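Local coordinates for protein exonuclease (Laribacter hongkongensis, PDB 3SZ4) that probably degrades DNA as a magnesium-dependent alkaline exonuclease of the lambda-exonuclease-like PDDEXK family, at residues 11-16 / 44-49; 95-100 / 138-143; 19-24 / 182-187. One frame throughout, in Å; residues are numbered along the deposited sequence.

Overall arrangement
Each of the three contacts sends one residue to the phosphate of the bound 2'-deoxyadenosine-5'-monophosphate. Arg12 of interaction 1, Ser100 of interaction 2 and Ser19 of interaction 3 all approach it, and Ser100 is also a magnesium ligand of this protein. Interactions 1 and 2, with centres about 16 Å apart, are joined through the short sheet, where Val16 O lies 3.1 Å from Gly98 N, a probable hydrogen bond. Interactions 2 and 3, about 10 Å between centres, share one apolar core in which Phe97 CG lies 3.7 Å from Val184 CG1. Val16 of 11-16 enters the same core, its CG2 lying 3.7 Å from Phe187 CE2.

Interaction 1. Residues 11-16 / 44-49; sequences ARLGKV and ICQRLT. With D5M (2'-deoxyadenosine-5'-monophosphate), chain C.
Gly14 and Arg47 bring the two backbones together, their CA atoms 5.1 Å apart, where the type II turn Arg12 to Lys15 meets the end of helix 34-49. Gly14, at positive phi (83°), sets its CA against the CG of Arg47, and its N-H and carbonyl are bonded by two consecutive helix side chains. Gln46, extended beyond CG, brings OE1 to Gly14 N at 2.6 Å; the donor lies in the carbonyl plane of the amide. Arg47 passes alongside the glycine and grips Gly14 O side-on with two nitrogens, NE at 3.0 Å and NH2 at 3.1 Å. Both reach the oxygen from one face of its peptide plane, tilted from that plane by about 30°, while the oxygen lies close to the guanidinium plane. This double grip restrains rotation of the guanidinium, whose NH1 is held in turn by a salt bridge to Glu192. The turn, which links helix 6-12 to strand 16-17 in the YqaJ-like viral recombinase domain, is thus fastened to a helix whose neighbouring residues Cys45 and Thr49 pack on the second subunit. Leu13 crosses the Gln46 side chain at a slant: its CG stands anti to the backbone N (chi1 -159°), which lays CD1 against Gln46 CB at 3.9 Å and CD2 near Gln46 O at 3.5 Å. On the nucleotide side of the turn, the Arg12 chain bends at chi3 and brings the edge of its guanidinium to the phosphate of 2'-deoxyadenosine-5'-monophosphate, although the modelled approach is too short to assign a bond.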
loop_
_atom_site.group_PDB
_atom_site.type_symbol
_atom_site.label_atom_id
_atom_site.label_comp_id
_atom_site.label_asym_id
_atom_site.label_seq_id
_atom_site.Cartn_x
_atom_site.Cartn_y
_atom_site.Cartn_z
ATOM N N ALA A 11 -15.963 7.423 24.247
ATOM C CA ALA A 11 -16.213 6.191 24.999
ATOM C C ALA A 11 -15.253 5.040 24.614
ATOM O O ALA A 11 -14.910 4.198 25.458
ATOM C CB ALA A 11 -17.675 5.749 24.810
ATOM N N ARG A 12 -14.845 5.020 23.341
ATOM C CA ARG A 12 -13.897 4.052 22.784
ATOM C C ARG A 12 -12.433 4.318 23.016
ATOM O O ARG A 12 -11.605 3.410 22.901
ATOM C CB ARG A 12 -14.069 3.997 21.298
ATOM C CG ARG A 12 -15.021 2.959 20.953
ATOM C CD ARG A 12 -15.431 3.146 19.565
ATOM N NE ARG A 12 -14.469 2.590 18.617
ATOM C CZ ARG A 12 -14.445 1.313 18.237
ATOM N NH1 ARG A 12 -15.309 0.437 18.758
ATOM N NH2 ARG A 12 -13.550 0.910 17.347
ATOM N N LEU A 13 -12.102 5.565 23.294
ATOM C CA LEU A 13 -10.717 5.929 23.457
ATOM C C LEU A 13 -9.961 4.943 24.359
ATOM O O LEU A 13 -10.241 4.816 25.539
ATOM C CB LEU A 13 -10.567 7.375 23.965
ATOM C CG LEU A 13 -9.144 7.838 23.620
ATOM C CD1 LEU A 13 -9.024 7.996 22.108
ATOM C CD2 LEU A 13 -8.635 9.091 24.378
ATOM N N GLY A 14 -9.016 4.216 23.790
ATOM C CA GLY A 14 -8.083 3.470 24.616
ATOM C C GLY A 14 -8.572 2.133 25.109
ATOM O O GLY A 14 -7.823 1.472 25.790
ATOM N N LYS A 15 -9.811 1.728 24.788
ATOM C CA LYS A 15 -10.330 0.412 25.222
ATOM C C LYS A 15 -10.149 -0.616 24.139
ATOM O O LYS A 15 -10.214 -0.279 22.967
ATOM C CB LYS A 15 -11.827 0.457 25.577
ATOM C CG LYS A 15 -12.253 1.674 26.349
ATOM C CD LYS A 15 -13.658 1.566 26.914
ATOM C CE LYS A 15 -13.926 2.788 27.800
ATOM N NZ LYS A 15 -15.283 2.795 28.397
ATOM N N VAL A 16 -9.917 -1.869 24.531
ATOM C CA VAL A 16 -10.053 -2.998 23.597
ATOM C C VAL A 16 -11.541 -3.117 23.234
ATOM O O VAL A 16 -12.401 -2.928 24.106
ATOM C CB VAL A 16 -9.612 -4.332 24.227
ATOM C CG1 VAL A 16 -9.857 -5.512 23.260
ATOM C CG2 VAL A 16 -8.179 -4.284 24.629
ATOM N N ILE A 44 -2.054 2.213 23.465
ATOM C CA ILE A 44 -1.139 2.971 24.303
ATOM C C ILE A 44 -1.141 4.457 23.903
ATOM O O ILE A 44 -1.424 5.324 24.743
ATOM C CB ILE A 44 0.259 2.400 24.237
ATOM C CG1 ILE A 44 0.185 0.894 24.530
ATOM C CG2 ILE A 44 1.192 3.204 25.168
ATOM C CD1 ILE A 44 1.463 0.250 24.870
ATOM N N CYS A 45 -0.882 4.741 22.626
ATOM C CA CYS A 45 -0.991 6.089 22.082
ATOM C C CYS A 45 -2.302 6.793 22.333
ATOM O O CYS A 45 -2.326 7.992 22.616
ATOM C CB CYS A 45 -0.779 6.055 20.587
ATOM S SG CYS A 45 0.870 5.584 20.229
ATOM N N GLN A 46 -3.405 6.076 22.207
ATOM C CA GLN A 46 -4.686 6.719 22.433
ATOM C C GLN A 46 -4.795 7.204 23.865
ATOM O O GLN A 46 -5.256 8.326 24.098
ATOM C CB GLN A 46 -5.829 5.777 22.146
ATOM C CG GLN A 46 -6.136 5.645 20.705
ATOM C CD GLN A 46 -7.256 4.669 20.450
ATOM O OE1 GLN A 46 -7.950 4.197 21.369
ATOM N NE2 GLN A 46 -7.449 4.359 19.190
ATOM N N ARG A 47 -4.368 6.353 24.805
ATOM C CA ARG A 47 -4.392 6.678 26.224
ATOM C C ARG A 47 -3.416 7.786 26.534
ATOM O O ARG A 47 -3.776 8.737 27.216
ATOM C CB ARG A 47 -4.096 5.467 27.106
ATOM C CG ARG A 47 -5.272 4.548 27.268
ATOM C CD ARG A 47 -4.940 3.379 28.127
ATOM N NE ARG A 47 -5.902 2.286 27.971
ATOM C CZ ARG A 47 -6.239 1.419 28.936
ATOM N NH1 ARG A 47 -5.717 1.517 30.159
ATOM N NH2 ARG A 47 -7.119 0.457 28.683
ATOM N N LEU A 48 -2.190 7.694 26.033
ATOM C CA LEU A 48 -1.194 8.684 26.402
ATOM C C LEU A 48 -1.425 10.030 25.747
ATOM O O LEU A 48 -1.188 11.051 26.367
ATOM C CB LEU A 48 0.212 8.200 26.082
ATOM C CG LEU A 48 0.806 7.147 27.005
ATOM C CD1 LEU A 48 2.012 6.568 26.323
ATOM C CD2 LEU A 48 1.169 7.751 28.361
ATOM N N THR A 49 -1.873 10.042 24.498
ATOM C CA THR A 49 -2.047 11.315 23.800
ATOM C C THR A 49 -3.424 11.905 24.069
ATOM O O THR A 49 -3.632 13.104 23.884
ATOM C CB THR A 49 -1.918 11.169 22.292
ATOM O OG1 THR A 49 -3.032 10.396 21.817
ATOM C CG2 THR A 49 -0.574 10.517 21.909
HETATM O "O5'" D5M C . -17.073 -1.919 16.935
HETATM C "C5'" D5M C . -16.545 -0.965 16.005
HETATM C "C4'" D5M C . -17.343 -1.137 14.718
HETATM O "O4'" D5M C . -17.463 0.087 14.014
HETATM C "C3'" D5M C . -16.697 -2.114 13.754
HETATM O "O3'" D5M C . -17.752 -2.875 13.174
HETATM C "C2'" D5M C . -16.045 -1.311 12.660
HETATM C "C1'" D5M C . -16.667 0.065 12.834
HETATM N N9 D5M C . -15.634 1.087 13.071
HETATM C C8 D5M C . -14.426 0.913 13.639
HETATM N N7 D5M C . -13.792 2.109 13.685
HETATM C C5 D5M C . -14.633 3.020 13.147
HETATM C C6 D5M C . -14.544 4.387 12.928
HETATM N N6 D5M C . -13.412 5.030 13.299
HETATM N N1 D5M C . -15.593 5.049 12.357
HETATM C C2 D5M C . -16.724 4.403 11.995
HETATM N N3 D5M C . -16.831 3.075 12.200
HETATM C C4 D5M C . -15.800 2.374 12.769
HETATM P P D5M C . -16.381 -2.328 18.342
HETATM O O1P D5M C . -14.986 -2.680 17.937
HETATM O O3P D5M C . -17.128 -3.523 18.862
HETATM O O2P D5M C . -16.503 -1.069 19.148
#

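Interaction 2. Residues 95-100 / 138-143; sequences AGFGAS and MQTQMA. With D5M (2'-deoxyadenosine-5'-monophosphate), chain C.
Thr140 and Gln141 of the helix meet Phe97 and Ala99 of the strand through carbon atoms, with no hydrogen bond between the segments. The methyl CG2 of Thr140 approaches the far end of the Phe97 ring obliquely, 3.5 Å from CZ and nearly as near to CE2. It gets there because CG2 stands anti to the backbone N, while OG1, beside that N (chi1 -58°), turns back to bond Lys136 O in the preceding helical turn. That bond fixes the rotation of the side chain and leaves the methyl for the aromatic ring. Two residues along the strand, Ala99 points its CB at the helix backbone, 3.8 Å from Gln141 CA and 4.1 Å from Gln141 CG; the small methyl lets the CA atoms of the two residues come within 5.3 Å.

At the next residue the chemistry changes from apolar to polar. Ser100 points its CB away from the helix and gives two bonds to the phosphate of 2'-deoxyadenosine-5'-monophosphate: its backbone N reaches O3P at 3.0 Å with an angle of 157°, and its OG pairs with O2P at 3.0 Å. Trp8 NE1 bonds the same OG and so helps to place it. Ser100 is a magnesium ligand of this protein, and Gln141 lies beside Glu112, another; the contact therefore flanks the metal centre of a PDDEXK nuclease.

Strand 97-99 crosses the segment 138-143 of helix 132-145 steeply, at 106° between their N-to-C directions, the axes 7.5 Å apart at closest. It lies between strands 16-17 and 89-90, while Gln141 also packs on strands 109-114 and 149-155, and Phe97 touches Val184 of helix 174-205.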
loop_
_atom_site.group_PDB
_atom_site.type_symbol
_atom_site.label_atom_id
_atom_site.label_comp_id
_atom_site.label_asym_id
_atom_site.label_seq_id
_atom_site.Cartn_x
_atom_site.Cartn_y
_atom_site.Cartn_z
ATOM N N ALA A 95 -12.742 -3.972 33.064
ATOM C CA ALA A 95 -12.705 -2.540 32.770
ATOM C C ALA A 95 -11.859 -2.189 31.525
ATOM O O ALA A 95 -10.870 -2.868 31.238
ATOM C CB ALA A 95 -12.200 -1.790 33.980
ATOM N N GLY A 96 -12.255 -1.129 30.804
ATOM C CA GLY A 96 -11.581 -0.669 29.575
ATOM C C GLY A 96 -11.634 -1.678 28.442
ATOM O O GLY A 96 -10.654 -1.852 27.734
ATOM N N PHE A 97 -12.797 -2.317 28.288
ATOM C CA PHE A 97 -13.107 -3.392 27.336
ATOM C C PHE A 97 -14.594 -3.209 26.975
ATOM O O PHE A 97 -15.423 -2.878 27.836
ATOM C CB PHE A 97 -12.867 -4.748 28.012
ATOM C CG PHE A 97 -13.146 -5.983 27.142
ATOM C CD1 PHE A 97 -13.497 -7.204 27.754
ATOM C CD2 PHE A 97 -13.009 -5.964 25.746
ATOM C CE1 PHE A 97 -13.724 -8.388 26.995
ATOM C CE2 PHE A 97 -13.232 -7.145 24.974
ATOM C CZ PHE A 97 -13.589 -8.361 25.617
ATOM N N GLY A 98 -14.958 -3.385 25.710
ATOM C CA GLY A 98 -16.327 -3.088 25.327
ATOM C C GLY A 98 -16.681 -3.486 23.917
ATOM O O GLY A 98 -15.864 -4.032 23.205
ATOM N N ALA A 99 -17.913 -3.207 23.521
ATOM C CA ALA A 99 -18.434 -3.708 22.271
ATOM C C ALA A 99 -19.418 -2.676 21.705
ATOM O O ALA A 99 -20.030 -1.907 22.464
ATOM C CB ALA A 99 -19.092 -5.077 22.470
ATOM N N SER A 100 -19.512 -2.600 20.376
ATOM C CA SER A 100 -20.540 -1.771 19.733
ATOM C C SER A 100 -21.331 -2.636 18.766
ATOM O O SER A 100 -21.028 -2.647 17.567
ATOM C CB SER A 100 -19.926 -0.566 19.011
ATOM O OG SER A 100 -19.147 0.217 19.900
ATOM N N MET A 138 -18.464 -11.147 17.602
ATOM C CA MET A 138 -19.805 -11.380 18.109
ATOM C C MET A 138 -19.802 -11.985 19.498
ATOM O O MET A 138 -20.505 -11.483 20.383
ATOM C CB MET A 138 -20.632 -12.197 17.121
ATOM C CG MET A 138 -20.854 -11.426 15.839
ATOM S SD MET A 138 -21.815 -12.239 14.582
ATOM C CE MET A 138 -20.676 -13.512 14.002
ATOM N N GLN A 139 -18.994 -13.028 19.709
ATOM C CA GLN A 139 -18.869 -13.607 21.044
ATOM C C GLN A 139 -18.547 -12.517 22.039
ATOM O O GLN A 139 -19.075 -12.531 23.149
ATOM C CB GLN A 139 -17.809 -14.698 21.096
ATOM C CG GLN A 139 -18.150 -15.931 20.284
ATOM C CD GLN A 139 -19.420 -16.663 20.743
ATOM O OE1 GLN A 139 -19.989 -16.381 21.809
ATOM N NE2 GLN A 139 -19.867 -17.621 19.925
ATOM N N THR A 140 -17.725 -11.547 21.630
ATOM C CA THR A 140 -17.339 -10.450 22.533
ATOM C C THR A 140 -18.507 -9.529 22.814
ATOM O O THR A 140 -18.649 -8.991 23.923
ATOM C CB THR A 140 -16.182 -9.616 21.967
ATOM O OG1 THR A 140 -15.049 -10.467 21.718
ATOM C CG2 THR A 140 -15.803 -8.504 22.928
ATOM N N GLN A 141 -19.344 -9.339 21.798
ATOM C CA GLN A 141 -20.579 -8.576 21.963
ATOM C C GLN A 141 -21.502 -9.245 22.998
ATOM O O GLN A 141 -21.988 -8.587 23.920
ATOM C CB GLN A 141 -21.284 -8.431 20.631
ATOM C CG GLN A 141 -20.509 -7.603 19.632
ATOM C CD GLN A 141 -21.028 -7.788 18.218
ATOM O OE1 GLN A 141 -20.799 -6.956 17.360
ATOM N NE2 GLN A 141 -21.731 -8.880 17.973
ATOM N N MET A 142 -21.704 -10.557 22.850
ATOM C CA MET A 142 -22.550 -11.324 23.772
ATOM C C MET A 142 -21.974 -11.241 25.180
ATOM O O MET A 142 -22.718 -11.034 26.155
ATOM C CB MET A 142 -22.668 -12.764 23.334
ATOM C CG MET A 142 -22.807 -12.910 21.864
ATOM S SD MET A 142 -23.773 -14.359 21.454
ATOM C CE MET A 142 -22.752 -15.113 20.188
ATOM N N ALA A 143 -20.645 -11.323 25.267
ATOM C CA ALA A 143 -19.955 -11.165 26.526
ATOM C C ALA A 143 -20.181 -9.814 27.153
ATOM O O ALA A 143 -20.314 -9.734 28.350
ATOM C CB ALA A 143 -18.499 -11.455 26.383
HETATM O "O5'" D5M C . -17.073 -1.919 16.935
HETATM C "C5'" D5M C . -16.545 -0.965 16.005
HETATM C "C4'" D5M C . -17.343 -1.137 14.718
HETATM O "O4'" D5M C . -17.463 0.087 14.014
HETATM C "C3'" D5M C . -16.697 -2.114 13.754
HETATM O "O3'" D5M C . -17.752 -2.875 13.174
HETATM C "C2'" D5M C . -16.045 -1.311 12.660
HETATM C "C1'" D5M C . -16.667 0.065 12.834
HETATM N N9 D5M C . -15.634 1.087 13.071
HETATM C C8 D5M C . -14.426 0.913 13.639
HETATM N N7 D5M C . -13.792 2.109 13.685
HETATM C C5 D5M C . -14.633 3.020 13.147
HETATM C C6 D5M C . -14.544 4.387 12.928
HETATM N N6 D5M C . -13.412 5.030 13.299
HETATM N N1 D5M C . -15.593 5.049 12.357
HETATM C C2 D5M C . -16.724 4.403 11.995
HETATM N N3 D5M C . -16.831 3.075 12.200
HETATM C C4 D5M C . -15.800 2.374 12.769
HETATM P P D5M C . -16.381 -2.328 18.342
HETATM O O1P D5M C . -14.986 -2.680 17.937
HETATM O O3P D5M C . -17.128 -3.523 18.862
HETATM O O2P D5M C . -16.503 -1.069 19.148
#

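Interaction 3. Residues 19-24 / 182-187; sequences SRVADV and TEVSAF. With D5M (2'-deoxyadenosine-5'-monophosphate), chain C.
Val21 and Val24 carry the contact with Val184 and Phe187 of the long helix 174-205, whereas the residues at the start of 19-24 serve the nucleotide and the helix end. Ser19 gives its backbone N to O1P of 2'-deoxyadenosine-5'-monophosphate at 3.0 Å, with an angle of 154° at the hydrogen. Arg20, at the N-cap position of helix 21-25, folds back upon its own helix and forms a salt bridge with Asp23, NE to OD2 2.8 Å. NE meets that oxygen nearly along its C-O axis, while NH2 comes to it from above the carboxylate plane at 3.0 Å. NH2 has a second acidic partner, Glu42 of helix 34-49, so the guanidinium ties the short helix to its successor in the chain.

Val21 opens the apolar face, its CG2 against CG2 of Val184 at 4.2 Å; it also touches Phe97 of strand 97-99 and Thr140 of helix 132-145. One turn on, Val24 points toward the long helix and takes the largest share of the interface. Its two methyls divide the work: CG1, anti to the backbone N (chi1 161°), rests on Phe187 CB at 3.8 Å, and CG2 sits above the Phe187 ring, 3.6 Å from the centroid and 4° off the normal, a CH-pi contact centred on one face. Val16 of strand 16-17 adjoins both residues.

With no hydrogen bond joining them, the two segments meet through burial of valine methyls and of the Phe187 ring, and the charged Arg20-Asp23 pair stays off the interface.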
loop_
_atom_site.group_PDB
_atom_site.type_symbol
_atom_site.label_atom_id
_atom_site.label_comp_id
_atom_site.label_asym_id
_atom_site.label_seq_id
_atom_site.Cartn_x
_atom_site.Cartn_y
_atom_site.Cartn_z
ATOM N N SER A 19 -14.448 -5.681 17.885
ATOM C CA SER A 19 -13.982 -5.905 16.509
ATOM C C SER A 19 -12.459 -6.011 16.381
ATOM O O SER A 19 -11.955 -6.317 15.317
ATOM C CB SER A 19 -14.490 -4.815 15.585
ATOM O OG SER A 19 -14.040 -3.566 16.055
ATOM N N ARG A 20 -11.736 -5.784 17.468
ATOM C CA ARG A 20 -10.296 -5.833 17.435
ATOM C C ARG A 20 -9.824 -7.023 18.233
ATOM O O ARG A 20 -8.616 -7.227 18.419
ATOM C CB ARG A 20 -9.740 -4.546 18.023
ATOM C CG ARG A 20 -10.176 -3.288 17.272
ATOM C CD ARG A 20 -9.806 -3.354 15.753
ATOM N NE ARG A 20 -8.382 -3.606 15.457
ATOM C CZ ARG A 20 -7.420 -2.675 15.467
ATOM N NH1 ARG A 20 -7.703 -1.428 15.785
ATOM N NH2 ARG A 20 -6.163 -2.997 15.190
ATOM N N VAL A 21 -10.781 -7.828 18.691
ATOM C CA VAL A 21 -10.459 -8.977 19.512
ATOM C C VAL A 21 -9.638 -10.015 18.773
ATOM O O VAL A 21 -8.786 -10.663 19.368
ATOM C CB VAL A 21 -11.702 -9.547 20.223
ATOM C CG1 VAL A 21 -11.499 -10.993 20.625
ATOM C CG2 VAL A 21 -12.055 -8.662 21.476
ATOM N N ALA A 22 -9.856 -10.177 17.486
ATOM C CA ALA A 22 -9.048 -11.139 16.763
ATOM C C ALA A 22 -7.574 -10.720 16.776
ATOM O O ALA A 22 -6.713 -11.559 17.023
ATOM C CB ALA A 22 -9.561 -11.347 15.374
ATOM N N ASP A 23 -7.290 -9.431 16.576
ATOM C CA ASP A 23 -5.931 -8.889 16.749
ATOM C C ASP A 23 -5.316 -9.143 18.099
ATOM O O ASP A 23 -4.137 -9.450 18.180
ATOM C CB ASP A 23 -5.913 -7.386 16.547
ATOM C CG ASP A 23 -6.259 -7.013 15.170
ATOM O OD1 ASP A 23 -5.932 -7.813 14.267
ATOM O OD2 ASP A 23 -6.857 -5.931 14.989
ATOM N N VAL A 24 -6.087 -8.978 19.166
ATOM C CA VAL A 24 -5.545 -9.223 20.487
ATOM C C VAL A 24 -5.112 -10.662 20.532
ATOM O O VAL A 24 -4.028 -10.958 20.989
ATOM C CB VAL A 24 -6.550 -8.934 21.588
ATOM C CG1 VAL A 24 -6.133 -9.608 22.863
ATOM C CG2 VAL A 24 -6.666 -7.444 21.787
ATOM N N THR A 182 -9.804 -13.877 29.078
ATOM C CA THR A 182 -8.490 -14.086 29.662
ATOM C C THR A 182 -7.469 -13.279 28.895
ATOM O O THR A 182 -6.791 -12.404 29.455
ATOM C CB THR A 182 -8.068 -15.573 29.601
ATOM O OG1 THR A 182 -9.155 -16.401 30.017
ATOM C CG2 THR A 182 -6.884 -15.821 30.517
ATOM N N GLU A 183 -7.367 -13.617 27.620
ATOM C CA GLU A 183 -6.513 -12.960 26.663
ATOM C C GLU A 183 -6.663 -11.480 26.687
ATOM O O GLU A 183 -5.671 -10.764 26.569
ATOM C CB GLU A 183 -6.942 -13.390 25.301
ATOM C CG GLU A 183 -6.873 -14.861 25.124
ATOM C CD GLU A 183 -5.676 -15.233 24.302
ATOM O OE1 GLU A 183 -4.834 -14.331 24.049
ATOM O OE2 GLU A 183 -5.586 -16.416 23.893
ATOM N N VAL A 184 -7.906 -11.011 26.809
ATOM C CA VAL A 184 -8.153 -9.576 26.802
ATOM C C VAL A 184 -7.659 -8.979 28.104
ATOM O O VAL A 184 -7.033 -7.907 28.134
ATOM C CB VAL A 184 -9.635 -9.249 26.514
ATOM C CG1 VAL A 184 -9.953 -7.795 26.818
ATOM C CG2 VAL A 184 -9.983 -9.595 25.053
ATOM N N SER A 185 -7.893 -9.702 29.187
ATOM C CA SER A 185 -7.416 -9.265 30.490
ATOM C C SER A 185 -5.906 -9.248 30.555
ATOM O O SER A 185 -5.306 -8.313 31.093
ATOM C CB SER A 185 -7.983 -10.161 31.571
ATOM O OG SER A 185 -9.237 -9.645 31.988
ATOM N N ALA A 186 -5.297 -10.284 29.999
ATOM C CA ALA A 186 -3.862 -10.356 29.947
ATOM C C ALA A 186 -3.309 -9.185 29.136
ATOM O O ALA A 186 -2.380 -8.488 29.580
ATOM C CB ALA A 186 -3.427 -11.677 29.359
ATOM N N PHE A 187 -3.906 -8.958 27.970
ATOM C CA PHE A 187 -3.456 -7.937 27.057
ATOM C C PHE A 187 -3.628 -6.545 27.692
ATOM O O PHE A 187 -2.768 -5.660 27.549
ATOM C CB PHE A 187 -4.218 -8.133 25.757
ATOM C CG PHE A 187 -4.040 -7.047 24.736
ATOM C CD1 PHE A 187 -3.270 -7.262 23.611
ATOM C CD2 PHE A 187 -4.719 -5.852 24.839
ATOM C CE1 PHE A 187 -3.137 -6.268 22.627
ATOM C CE2 PHE A 187 -4.583 -4.875 23.874
ATOM C CZ PHE A 187 -3.791 -5.090 22.765
HETATM O "O5'" D5M C . -17.073 -1.919 16.935
HETATM C "C5'" D5M C . -16.545 -0.965 16.005
HETATM C "C4'" D5M C . -17.343 -1.137 14.718
HETATM O "O4'" D5M C . -17.463 0.087 14.014
HETATM C "C3'" D5M C . -16.697 -2.114 13.754
HETATM O "O3'" D5M C . -17.752 -2.875 13.174
HETATM C "C2'" D5M C . -16.045 -1.311 12.660
HETATM C "C1'" D5M C . -16.667 0.065 12.834
HETATM N N9 D5M C . -15.634 1.087 13.071
HETATM C C8 D5M C . -14.426 0.913 13.639
HETATM N N7 D5M C . -13.792 2.109 13.685
HETATM C C5 D5M C . -14.633 3.020 13.147
HETATM C C6 D5M C . -14.544 4.387 12.928
HETATM N N6 D5M C . -13.412 5.030 13.299
HETATM N N1 D5M C . -15.593 5.049 12.357
HETATM C C2 D5M C . -16.724 4.403 11.995
HETATM N N3 D5M C . -16.831 3.075 12.200
HETATM C C4 D5M C . -15.800 2.374 12.769
HETATM P P D5M C . -16.381 -2.328 18.342
HETATM O O1P D5M C . -14.986 -2.680 17.937
HETATM O O3P D5M C . -17.128 -3.523 18.862
HETATM O O2P D5M C . -16.503 -1.069 19.148
#